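Local coordinates for protein putative alpha-L-fucosidase (Bacteroides thetaiotaomicron VPI-5482, PDB 3GZA) that probably hydrolyses terminal alpha-L-fucosidic linkages, as a putative exported member of glycoside hydrolase family 29, at residues D109-F114 against T171-L176; N60-V65 against R119-Q124; L15-A20 against L176-F181. All blocks are in the same frame, centred on the assembly; numbering follows the deposited sequence.

Contact 1 (D109-F114 against T171-L176); sequences DIVRDF and TRYGDL
Asp109, the N-cap of helix 110-121, divides its carboxylate between two tasks. OD1 accepts from Arg112 N of the first turn at 2.9 Å, reached from above the carboxylate plane, whereas OD2 turns its syn lone pair to Tyr173 OH, which donates a hydrogen bond at 2.6 Å. With CG anti to the backbone N (chi1 -171°), the carboxylate reaches both the helix start and the phenol. Two residues on, Val111 lays CG1 over one face of the Tyr173 ring, a CH-pi contact 3.9 Å from the centroid. In this TIM-barrel-type domain, helix 110-121 packs on the outside of the parallel strands 75-79 and 124-129, and Val111 also touches Leu78 and Ile127 there; 171-176 is the loop that leads from helix 148-171 into strand 178-181. Arg112 takes the ring's opposite face, its guanidinium nearly parallel to the phenol (planes 12° apart) with NH2 3.4 Å from Tyr173 CE1. A bend at chi3 brings the guanidinium end-on to Arg172 O, and NH1 at 3.0 Å and NH2 at 2.9 Å both donate to that one carbonyl oxygen. The Arg172 side chain leads away to a salt bridge with Asp92.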
loop_
_atom_site.group_PDB
_atom_site.type_symbol
_atom_site.label_atom_id
_atom_site.label_comp_id
_atom_site.label_asym_id
_atom_site.label_seq_id
_atom_site.Cartn_x
_atom_site.Cartn_y
_atom_site.Cartn_z
ATOM N N ASP A 109 -16.757 -0.278 5.164
ATOM C CA ASP A 109 -16.440 -1.684 4.935
ATOM C C ASP A 109 -17.571 -2.225 4.078
ATOM O O ASP A 109 -18.658 -2.538 4.565
ATOM C CB ASP A 109 -16.303 -2.429 6.232
ATOM C CG ASP A 109 -15.757 -3.831 6.025
ATOM O OD1 ASP A 109 -16.060 -4.463 4.985
ATOM O OD2 ASP A 109 -15.051 -4.293 6.945
ATOM N N ILE A 110 -17.328 -2.244 2.774
ATOM C CA ILE A 110 -18.359 -2.624 1.849
ATOM C C ILE A 110 -18.590 -4.133 1.894
ATOM O O ILE A 110 -19.710 -4.573 1.668
ATOM C CB ILE A 110 -18.023 -2.148 0.436
ATOM C CG1 ILE A 110 -17.999 -0.620 0.431
ATOM C CG2 ILE A 110 -19.057 -2.669 -0.624
ATOM C CD1 ILE A 110 -17.512 -0.005 -0.880
ATOM N N VAL A 111 -17.556 -4.916 2.217
ATOM C CA VAL A 111 -17.747 -6.359 2.403
ATOM C C VAL A 111 -18.742 -6.583 3.548
ATOM O O VAL A 111 -19.650 -7.423 3.453
ATOM C CB VAL A 111 -16.408 -7.072 2.645
ATOM C CG1 VAL A 111 -16.665 -8.553 2.994
ATOM C CG2 VAL A 111 -15.488 -6.946 1.414
ATOM N N ARG A 112 -18.608 -5.819 4.622
ATOM C CA ARG A 112 -19.539 -5.947 5.745
ATOM C C ARG A 112 -20.962 -5.543 5.361
ATOM O O ARG A 112 -21.936 -6.230 5.645
ATOM C CB ARG A 112 -19.071 -5.171 6.938
ATOM C CG ARG A 112 -19.962 -5.515 8.124
ATOM C CD ARG A 112 -19.413 -5.217 9.468
ATOM N NE ARG A 112 -18.066 -5.689 9.671
ATOM C CZ ARG A 112 -17.723 -6.973 9.895
ATOM N NH1 ARG A 112 -18.630 -7.930 9.952
ATOM N NH2 ARG A 112 -16.446 -7.275 10.096
ATOM N N ASP A 113 -21.078 -4.379 4.732
ATOM C CA ASP A 113 -22.388 -3.921 4.275
ATOM C C ASP A 113 -23.014 -5.049 3.437
ATOM O O ASP A 113 -24.182 -5.417 3.611
ATOM C CB ASP A 113 -22.241 -2.709 3.374
ATOM C CG ASP A 113 -21.997 -1.400 4.096
ATOM O OD1 ASP A 113 -21.630 -1.356 5.276
ATOM O OD2 ASP A 113 -22.171 -0.387 3.393
ATOM N N PHE A 114 -22.223 -5.597 2.533
ATOM C CA PHE A 114 -22.669 -6.610 1.574
ATOM C C PHE A 114 -23.114 -7.903 2.176
ATOM O O PHE A 114 -24.228 -8.384 1.879
ATOM C CB PHE A 114 -21.529 -6.875 0.592
ATOM C CG PHE A 114 -21.876 -7.835 -0.492
ATOM C CD1 PHE A 114 -22.530 -7.408 -1.600
ATOM C CD2 PHE A 114 -21.519 -9.167 -0.417
ATOM C CE1 PHE A 114 -22.884 -8.285 -2.601
ATOM C CE2 PHE A 114 -21.839 -10.052 -1.467
ATOM C CZ PHE A 114 -22.517 -9.606 -2.535
ATOM N N THR A 171 -12.854 -14.917 8.691
ATOM C CA THR A 171 -13.097 -14.901 10.140
ATOM C C THR A 171 -13.956 -13.756 10.644
ATOM O O THR A 171 -14.490 -13.868 11.746
ATOM C CB THR A 171 -11.779 -14.902 10.950
ATOM O OG1 THR A 171 -10.991 -13.739 10.569
ATOM C CG2 THR A 171 -10.993 -16.218 10.650
ATOM N N ARG A 172 -14.104 -12.698 9.871
ATOM C CA ARG A 172 -14.782 -11.513 10.406
ATOM C C ARG A 172 -16.125 -11.200 9.755
ATOM O O ARG A 172 -16.727 -10.194 10.118
ATOM C CB ARG A 172 -13.870 -10.302 10.191
ATOM C CG ARG A 172 -12.541 -10.386 10.851
ATOM C CD ARG A 172 -11.667 -9.201 10.467
ATOM N NE ARG A 172 -10.350 -9.281 11.097
ATOM C CZ ARG A 172 -9.454 -8.296 10.981
ATOM N NH1 ARG A 172 -9.728 -7.225 10.261
ATOM N NH2 ARG A 172 -8.290 -8.424 11.574
ATOM N N TYR A 173 -16.593 -12.059 8.835
ATOM C CA TYR A 173 -17.788 -11.768 8.050
ATOM C C TYR A 173 -18.831 -12.885 8.030
ATOM O O TYR A 173 -19.677 -12.912 7.139
ATOM C CB TYR A 173 -17.382 -11.357 6.630
ATOM C CG TYR A 173 -16.520 -10.110 6.643
ATOM C CD1 TYR A 173 -17.050 -8.833 6.683
ATOM C CD2 TYR A 173 -15.125 -10.223 6.649
ATOM C CE1 TYR A 173 -16.225 -7.709 6.747
ATOM C CE2 TYR A 173 -14.308 -9.128 6.715
ATOM C CZ TYR A 173 -14.860 -7.847 6.757
ATOM O OH TYR A 173 -14.073 -6.737 6.897
ATOM N N GLY A 174 -18.800 -13.727 9.043
ATOM C CA GLY A 174 -19.765 -14.828 9.135
ATOM C C GLY A 174 -19.470 -15.960 8.165
ATOM O O GLY A 174 -18.446 -15.990 7.502
ATOM N N ASP A 175 -20.410 -16.909 8.097
ATOM C CA ASP A 175 -20.266 -18.100 7.242
ATOM C C ASP A 175 -20.538 -17.756 5.800
ATOM O O ASP A 175 -21.507 -17.061 5.475
ATOM C CB ASP A 175 -21.163 -19.223 7.731
ATOM C CG ASP A 175 -20.757 -19.750 9.110
ATOM O OD1 ASP A 175 -19.634 -19.450 9.586
ATOM O OD2 ASP A 175 -21.550 -20.494 9.737
ATOM N N LEU A 176 -19.642 -18.203 4.919
ATOM C CA LEU A 176 -19.665 -17.830 3.520
ATOM C C LEU A 176 -20.069 -18.998 2.593
ATOM O O LEU A 176 -19.850 -20.174 2.886
ATOM C CB LEU A 176 -18.273 -17.376 3.091
ATOM C CG LEU A 176 -17.694 -16.205 3.893
ATOM C CD1 LEU A 176 -16.242 -15.932 3.517
ATOM C CD2 LEU A 176 -18.584 -14.984 3.746
#

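Contact 2 (N60-V65 against R119-Q124); sequences NTDQWV and RKYGLQ
This is a helix-to-helix contact on the outer layer of the barrel: the first turn of helix 61-69 lies against the C-terminal end of helix 110-121, with a salt bridge toward solvent and an apolar patch beneath. Lys120 NZ donates to Asp62 OD2 at 2.8 Å, arriving from above the carboxylate plane. The lysine chain is extended throughout, with CG anti to the backbone N (chi1 178°), and this full length lets the ammonium span the gap. The other carboxylate oxygen, OD1, is held by the hydroxyl of Ser117, one turn back on the same helix as Lys120. Asp62 also sets its carboxylate at the rim of the Tyr121 ring, the two planes 82° apart, with CG 3.7 Å from Tyr121 CE2; Tyr121 OH lies 3.6 Å from Asp62 CB. Replacing Asp62 by an alanine is likely to leave the Lys120 ammonium without its counter-charge, take one partner from the Ser117 hydroxyl and open a gap at the edge of Tyr121. One turn along, Val65 points CG1 at the root of the tyrosine, 3.8 Å from Tyr121 CB, and at Leu123 CD2, 4.2 Å away. Behind Asp62, the N-cap Asn60 accepts from Asp62 N through OD1 at 3.0 Å, so the helix start and the salt bridge meet at one residue. At the far side the chain leaves helix 110-121 through Gly122, whose positive phi closes a Schellman motif, and Leu123 follows, directed toward helix 61-69. From there the backbone enters strand 124-129, the helix-to-strand connection of a beta/alpha barrel, here made beside the preceding barrel helix.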
loop_
_atom_site.group_PDB
_atom_site.type_symbol
_atom_site.label_atom_id
_atom_site.label_comp_id
_atom_site.label_asym_id
_atom_site.label_seq_id
_atom_site.Cartn_x
_atom_site.Cartn_y
_atom_site.Cartn_z
ATOM N N ASN A 60 -25.695 1.603 -1.465
ATOM C CA ASN A 60 -26.715 0.867 -0.740
ATOM C C ASN A 60 -26.672 -0.601 -1.165
ATOM O O ASN A 60 -27.276 -0.991 -2.158
ATOM C CB ASN A 60 -28.090 1.440 -0.962
ATOM C CG ASN A 60 -29.143 0.709 -0.146
ATOM O OD1 ASN A 60 -28.808 -0.164 0.654
ATOM N ND2 ASN A 60 -30.407 1.150 -0.255
ATOM N N THR A 61 -25.934 -1.435 -0.438
ATOM C CA THR A 61 -25.849 -2.842 -0.807
ATOM C C THR A 61 -27.183 -3.570 -0.643
ATOM O O THR A 61 -27.348 -4.628 -1.294
ATOM C CB THR A 61 -24.748 -3.564 -0.060
ATOM O OG1 THR A 61 -24.940 -3.331 1.319
ATOM C CG2 THR A 61 -23.370 -3.065 -0.480
ATOM N N ASP A 62 -28.131 -3.025 0.130
ATOM C CA ASP A 62 -29.448 -3.661 0.180
ATOM C C ASP A 62 -30.015 -3.636 -1.246
ATOM O O ASP A 62 -30.680 -4.572 -1.636
ATOM C CB ASP A 62 -30.420 -2.969 1.120
ATOM C CG ASP A 62 -30.167 -3.232 2.592
ATOM O OD1 ASP A 62 -29.366 -4.113 2.925
ATOM O OD2 ASP A 62 -30.840 -2.501 3.418
ATOM N N GLN A 63 -29.859 -2.497 -1.954
ATOM C CA GLN A 63 -30.402 -2.333 -3.318
ATOM C C GLN A 63 -29.768 -3.326 -4.281
ATOM O O GLN A 63 -30.454 -3.897 -5.164
ATOM C CB GLN A 63 -30.300 -0.859 -3.767
ATOM C CG GLN A 63 -30.950 -0.526 -5.097
ATOM C CD GLN A 63 -30.043 -0.654 -6.277
ATOM O OE1 GLN A 63 -28.840 -0.898 -6.124
ATOM N NE2 GLN A 63 -30.608 -0.499 -7.490
ATOM N N TRP A 64 -28.476 -3.556 -4.099
ATOM C CA TRP A 64 -27.761 -4.555 -4.927
ATOM C C TRP A 64 -28.358 -5.965 -4.749
ATOM O O TRP A 64 -28.652 -6.665 -5.712
ATOM C CB TRP A 64 -26.312 -4.648 -4.478
ATOM C CG TRP A 64 -25.455 -3.452 -4.625
ATOM C CD1 TRP A 64 -25.853 -2.156 -4.856
ATOM C CD2 TRP A 64 -24.067 -3.404 -4.396
ATOM N NE1 TRP A 64 -24.738 -1.332 -4.847
ATOM C CE2 TRP A 64 -23.643 -2.069 -4.532
ATOM C CE3 TRP A 64 -23.110 -4.386 -4.118
ATOM C CZ2 TRP A 64 -22.286 -1.685 -4.405
ATOM C CZ3 TRP A 64 -21.768 -4.002 -3.983
ATOM C CH2 TRP A 64 -21.382 -2.668 -4.125
ATOM N N VAL A 65 -28.528 -6.369 -3.492
ATOM C CA VAL A 65 -29.004 -7.670 -3.155
ATOM C C VAL A 65 -30.448 -7.839 -3.598
ATOM O O VAL A 65 -30.830 -8.869 -4.142
ATOM C CB VAL A 65 -28.792 -7.966 -1.657
ATOM C CG1 VAL A 65 -29.457 -9.294 -1.245
ATOM C CG2 VAL A 65 -27.289 -8.016 -1.376
ATOM N N ARG A 119 -27.680 -11.454 3.941
ATOM C CA ARG A 119 -28.399 -12.188 4.969
ATOM C C ARG A 119 -29.768 -11.588 5.252
ATOM O O ARG A 119 -30.728 -12.309 5.563
ATOM C CB ARG A 119 -27.547 -12.285 6.235
ATOM C CG ARG A 119 -26.322 -13.154 6.019
ATOM C CD ARG A 119 -25.419 -13.296 7.220
ATOM N NE ARG A 119 -24.206 -14.061 6.845
ATOM C CZ ARG A 119 -22.947 -13.606 6.886
ATOM N NH1 ARG A 119 -22.642 -12.376 7.305
ATOM N NH2 ARG A 119 -21.981 -14.413 6.505
ATOM N N LYS A 120 -29.867 -10.271 5.165
ATOM C CA LYS A 120 -31.147 -9.567 5.378
ATOM C C LYS A 120 -32.259 -10.043 4.418
ATOM O O LYS A 120 -33.426 -10.175 4.825
ATOM C CB LYS A 120 -30.940 -8.056 5.231
ATOM C CG LYS A 120 -32.198 -7.192 5.374
ATOM C CD LYS A 120 -31.885 -5.704 5.377
ATOM C CE LYS A 120 -33.115 -4.849 5.360
ATOM N NZ LYS A 120 -32.688 -3.416 5.339
ATOM N N TYR A 121 -31.877 -10.300 3.165
ATOM C CA TYR A 121 -32.803 -10.704 2.122
ATOM C C TYR A 121 -32.773 -12.181 1.813
ATOM O O TYR A 121 -33.427 -12.647 0.879
ATOM C CB TYR A 121 -32.617 -9.866 0.872
ATOM C CG TYR A 121 -32.910 -8.409 1.155
ATOM C CD1 TYR A 121 -34.192 -7.957 1.270
ATOM C CD2 TYR A 121 -31.870 -7.511 1.344
ATOM C CE1 TYR A 121 -34.460 -6.610 1.581
ATOM C CE2 TYR A 121 -32.105 -6.192 1.643
ATOM C CZ TYR A 121 -33.370 -5.740 1.756
ATOM O OH TYR A 121 -33.597 -4.409 2.044
ATOM N N GLY A 122 -32.011 -12.935 2.580
ATOM C CA GLY A 122 -32.013 -14.361 2.408
ATOM C C GLY A 122 -31.154 -14.911 1.301
ATOM O O GLY A 122 -31.465 -15.979 0.764
ATOM N N LEU A 123 -30.131 -14.168 0.881
ATOM C CA LEU A 123 -29.172 -14.660 -0.097
ATOM C C LEU A 123 -27.918 -15.036 0.694
ATOM O O LEU A 123 -27.617 -14.438 1.728
ATOM C CB LEU A 123 -28.854 -13.668 -1.202
ATOM C CG LEU A 123 -29.781 -13.680 -2.431
ATOM C CD1 LEU A 123 -31.190 -13.261 -2.025
ATOM C CD2 LEU A 123 -29.193 -12.811 -3.525
ATOM N N GLN A 124 -27.257 -16.102 0.256
ATOM C CA GLN A 124 -26.030 -16.554 0.903
ATOM C C GLN A 124 -24.859 -15.749 0.340
ATOM O O GLN A 124 -24.641 -15.711 -0.868
ATOM C CB GLN A 124 -25.830 -18.047 0.629
ATOM C CG GLN A 124 -26.952 -18.890 1.266
ATOM C CD GLN A 124 -26.960 -20.360 0.822
ATOM O OE1 GLN A 124 -26.147 -21.147 1.263
ATOM N NE2 GLN A 124 -27.898 -20.720 -0.035
#

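Contact 3 (L15-A20 against L176-F181); sequences LKWHEA and LYMIWF
Lys16 O is gripped by two donors from opposite faces of its carbonyl plane: Tyr177 OH at 2.8 Å, and Ala20 N at 3.2 Å through the helical bond. The phenol thus joins a carbonyl already used inside helix 15-20 and ties this helix, which precedes the first barrel strand 22-26, to the chain entering strand 178-181 of the TIM-barrel-type sheet. Tyr177 gets there with CG anti to its amide nitrogen (chi1 -176°), which sends the ring across to the helix and its hydroxyl in among Lys16, Trp17 and Ala20. Tyr177 OH lies 3.3 Å from Trp17 CA and equally close to Ala20 CB. Along one flank of the ring runs the aliphatic part of Lys16, the two side chains sliding past each other in opposite directions, with Lys16 CD 3.7 Å from Tyr177 CD1. In the conformer given, Lys16 NZ bonds to the backbone carbonyls of Asn205 and His13. Phe75 at the start of strand 75-79, two strands away, stacks on Tyr177, while Phe217 stacks on Trp17. The Trp17 side chain runs at about a right angle to that of Tyr177 and offers its ring edge to Met178, a selenomethionine whose chain turns at chi3 to bring its terminal methyl, CE, to 3.7 Å from Trp17 CZ3.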
loop_
_atom_site.group_PDB
_atom_site.type_symbol
_atom_site.label_atom_id
_atom_site.label_comp_id
_atom_site.label_asym_id
_atom_site.label_seq_id
_atom_site.Cartn_x
_atom_site.Cartn_y
_atom_site.Cartn_z
ATOM N N LEU A 15 -24.179 -29.461 -1.806
ATOM C CA LEU A 15 -25.612 -29.525 -2.151
ATOM C C LEU A 15 -26.168 -28.116 -2.415
ATOM O O LEU A 15 -26.944 -27.920 -3.364
ATOM C CB LEU A 15 -26.403 -30.271 -1.083
ATOM C CG LEU A 15 -26.042 -31.758 -0.925
ATOM C CD1 LEU A 15 -26.910 -32.362 0.184
ATOM C CD2 LEU A 15 -26.271 -32.545 -2.204
ATOM N N LYS A 16 -25.718 -27.121 -1.646
ATOM C CA LYS A 16 -26.212 -25.738 -1.812
ATOM C C LYS A 16 -25.778 -25.124 -3.122
ATOM O O LYS A 16 -26.350 -24.157 -3.543
ATOM C CB LYS A 16 -25.807 -24.835 -0.639
ATOM C CG LYS A 16 -24.320 -24.742 -0.373
ATOM C CD LYS A 16 -23.977 -23.714 0.692
ATOM C CE LYS A 16 -22.491 -23.664 0.926
ATOM N NZ LYS A 16 -22.026 -24.930 1.539
ATOM N N TRP A 17 -24.727 -25.678 -3.747
ATOM C CA TRP A 17 -24.277 -25.236 -5.065
ATOM C C TRP A 17 -25.358 -25.601 -6.084
ATOM O O TRP A 17 -25.860 -24.744 -6.849
ATOM C CB TRP A 17 -22.928 -25.905 -5.432
ATOM C CG TRP A 17 -22.605 -25.664 -6.834
ATOM C CD1 TRP A 17 -22.693 -26.568 -7.859
ATOM C CD2 TRP A 17 -22.222 -24.416 -7.433
ATOM N NE1 TRP A 17 -22.406 -25.947 -9.048
ATOM C CE2 TRP A 17 -22.086 -24.646 -8.817
ATOM C CE3 TRP A 17 -21.969 -23.127 -6.935
ATOM C CZ2 TRP A 17 -21.725 -23.645 -9.686
ATOM C CZ3 TRP A 17 -21.657 -22.137 -7.811
ATOM C CH2 TRP A 17 -21.519 -22.407 -9.165
ATOM N N HIS A 18 -25.703 -26.873 -6.129
ATOM C CA HIS A 18 -26.725 -27.337 -7.076
ATOM C C HIS A 18 -28.073 -26.693 -6.804
ATOM O O HIS A 18 -28.764 -26.293 -7.729
ATOM C CB HIS A 18 -26.910 -28.837 -6.977
ATOM C CG HIS A 18 -25.710 -29.630 -7.380
ATOM N ND1 HIS A 18 -25.374 -29.846 -8.696
ATOM C CD2 HIS A 18 -24.744 -30.216 -6.636
ATOM C CE1 HIS A 18 -24.264 -30.566 -8.745
ATOM N NE2 HIS A 18 -23.868 -30.815 -7.506
ATOM N N GLU A 19 -28.479 -26.668 -5.538
ATOM C CA GLU A 19 -29.814 -26.151 -5.180
ATOM C C GLU A 19 -30.029 -24.673 -5.445
ATOM O O GLU A 19 -31.156 -24.258 -5.676
ATOM C CB GLU A 19 -30.100 -26.426 -3.717
ATOM C CG GLU A 19 -30.142 -27.887 -3.404
ATOM C CD GLU A 19 -29.970 -28.197 -1.883
ATOM O OE1 GLU A 19 -29.285 -27.426 -1.124
ATOM O OE2 GLU A 19 -30.454 -29.266 -1.478
ATOM N N ALA A 20 -28.973 -23.876 -5.357
ATOM C CA ALA A 20 -29.125 -22.440 -5.597
ATOM C C ALA A 20 -29.590 -22.147 -6.988
ATOM O O ALA A 20 -30.420 -21.248 -7.168
ATOM C CB ALA A 20 -27.804 -21.701 -5.309
ATOM N N LEU A 176 -19.642 -18.203 4.919
ATOM C CA LEU A 176 -19.665 -17.830 3.520
ATOM C C LEU A 176 -20.069 -18.998 2.593
ATOM O O LEU A 176 -19.850 -20.174 2.886
ATOM C CB LEU A 176 -18.273 -17.376 3.091
ATOM C CG LEU A 176 -17.694 -16.205 3.893
ATOM C CD1 LEU A 176 -16.242 -15.932 3.517
ATOM C CD2 LEU A 176 -18.584 -14.984 3.746
ATOM N N TYR A 177 -20.656 -18.598 1.482
ATOM C CA TYR A 177 -21.138 -19.527 0.476
ATOM C C TYR A 177 -19.988 -20.069 -0.333
ATOM O O TYR A 177 -19.933 -21.262 -0.587
ATOM C CB TYR A 177 -22.152 -18.791 -0.417
ATOM C CG TYR A 177 -22.797 -19.683 -1.449
ATOM C CD1 TYR A 177 -23.872 -20.488 -1.129
ATOM C CD2 TYR A 177 -22.383 -19.653 -2.794
ATOM C CE1 TYR A 177 -24.483 -21.305 -2.092
ATOM C CE2 TYR A 177 -22.977 -20.502 -3.731
ATOM C CZ TYR A 177 -24.055 -21.281 -3.392
ATOM O OH TYR A 177 -24.663 -22.069 -4.353
HETATM N N MSE A 178 -19.136 -19.161 -0.795
HETATM C CA MSE A 178 -17.947 -19.555 -1.519
HETATM C C MSE A 178 -16.883 -18.501 -1.302
HETATM O O MSE A 178 -17.194 -17.353 -0.892
HETATM C CB MSE A 178 -18.200 -19.587 -3.047
HETATM C CG MSE A 178 -18.450 -18.291 -3.713
HETATM SE SE MSE A 178 -18.399 -18.343 -5.614
HETATM C CE MSE A 178 -20.033 -19.321 -5.952
ATOM N N ILE A 179 -15.651 -18.926 -1.572
ATOM C CA ILE A 179 -14.486 -18.052 -1.749
ATOM C C ILE A 179 -14.079 -18.352 -3.191
ATOM O O ILE A 179 -13.822 -19.515 -3.522
ATOM C CB ILE A 179 -13.289 -18.304 -0.835
ATOM C CG1 ILE A 179 -13.613 -17.885 0.618
ATOM C CG2 ILE A 179 -12.041 -17.570 -1.387
ATOM C CD1 ILE A 179 -13.872 -16.401 0.871
ATOM N N TRP A 180 -14.066 -17.311 -4.024
ATOM C CA TRP A 180 -13.740 -17.373 -5.437
ATOM C C TRP A 180 -12.490 -16.559 -5.671
ATOM O O TRP A 180 -12.481 -15.353 -5.480
ATOM C CB TRP A 180 -14.875 -16.748 -6.240
ATOM C CG TRP A 180 -14.783 -16.701 -7.758
ATOM C CD1 TRP A 180 -13.672 -16.880 -8.554
ATOM C CD2 TRP A 180 -15.853 -16.366 -8.653
ATOM N NE1 TRP A 180 -13.999 -16.743 -9.867
ATOM C CE2 TRP A 180 -15.332 -16.419 -9.963
ATOM C CE3 TRP A 180 -17.207 -16.053 -8.471
ATOM C CZ2 TRP A 180 -16.102 -16.148 -11.075
ATOM C CZ3 TRP A 180 -17.976 -15.789 -9.588
ATOM C CH2 TRP A 180 -17.412 -15.783 -10.866
ATOM N N PHE A 181 -11.434 -17.218 -6.096
ATOM C CA PHE A 181 -10.192 -16.545 -6.430
ATOM C C PHE A 181 -10.133 -16.284 -7.920
ATOM O O PHE A 181 -10.431 -17.195 -8.720
ATOM C CB PHE A 181 -9.015 -17.400 -6.033
ATOM C CG PHE A 181 -8.870 -17.562 -4.544
ATOM C CD1 PHE A 181 -8.240 -16.581 -3.821
ATOM C CD2 PHE A 181 -9.263 -18.712 -3.894
ATOM C CE1 PHE A 181 -8.057 -16.701 -2.439
ATOM C CE2 PHE A 181 -9.114 -18.816 -2.483
ATOM C CZ PHE A 181 -8.510 -17.796 -1.788
#

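From the N terminus, helix 15-20 comes first, and contact 3 closes the longest loop, on 176-181 after 155 intervening residues; contacts 1 and 2 both nest inside it. Within it the segments alternate, 60-65, 109-114, 119-124, 171-176, so contacts 1 and 2 cross. Both draw on helix 110-121, contact 1 at its start and contact 2 at its end, and Arg119 NH2 probably bonds to Tyr173 O and Asp175 O between them. Contacts 1 and 3 share Leu176. Gln124 OE1 packs against Lys16 and Tyr177, joining contact 2 to contact 3. Contact 2 joins two outer helices, contact 1 ties one of them to the loop before strand 178-181, and contact 3 ties the N-terminal helix to that strand.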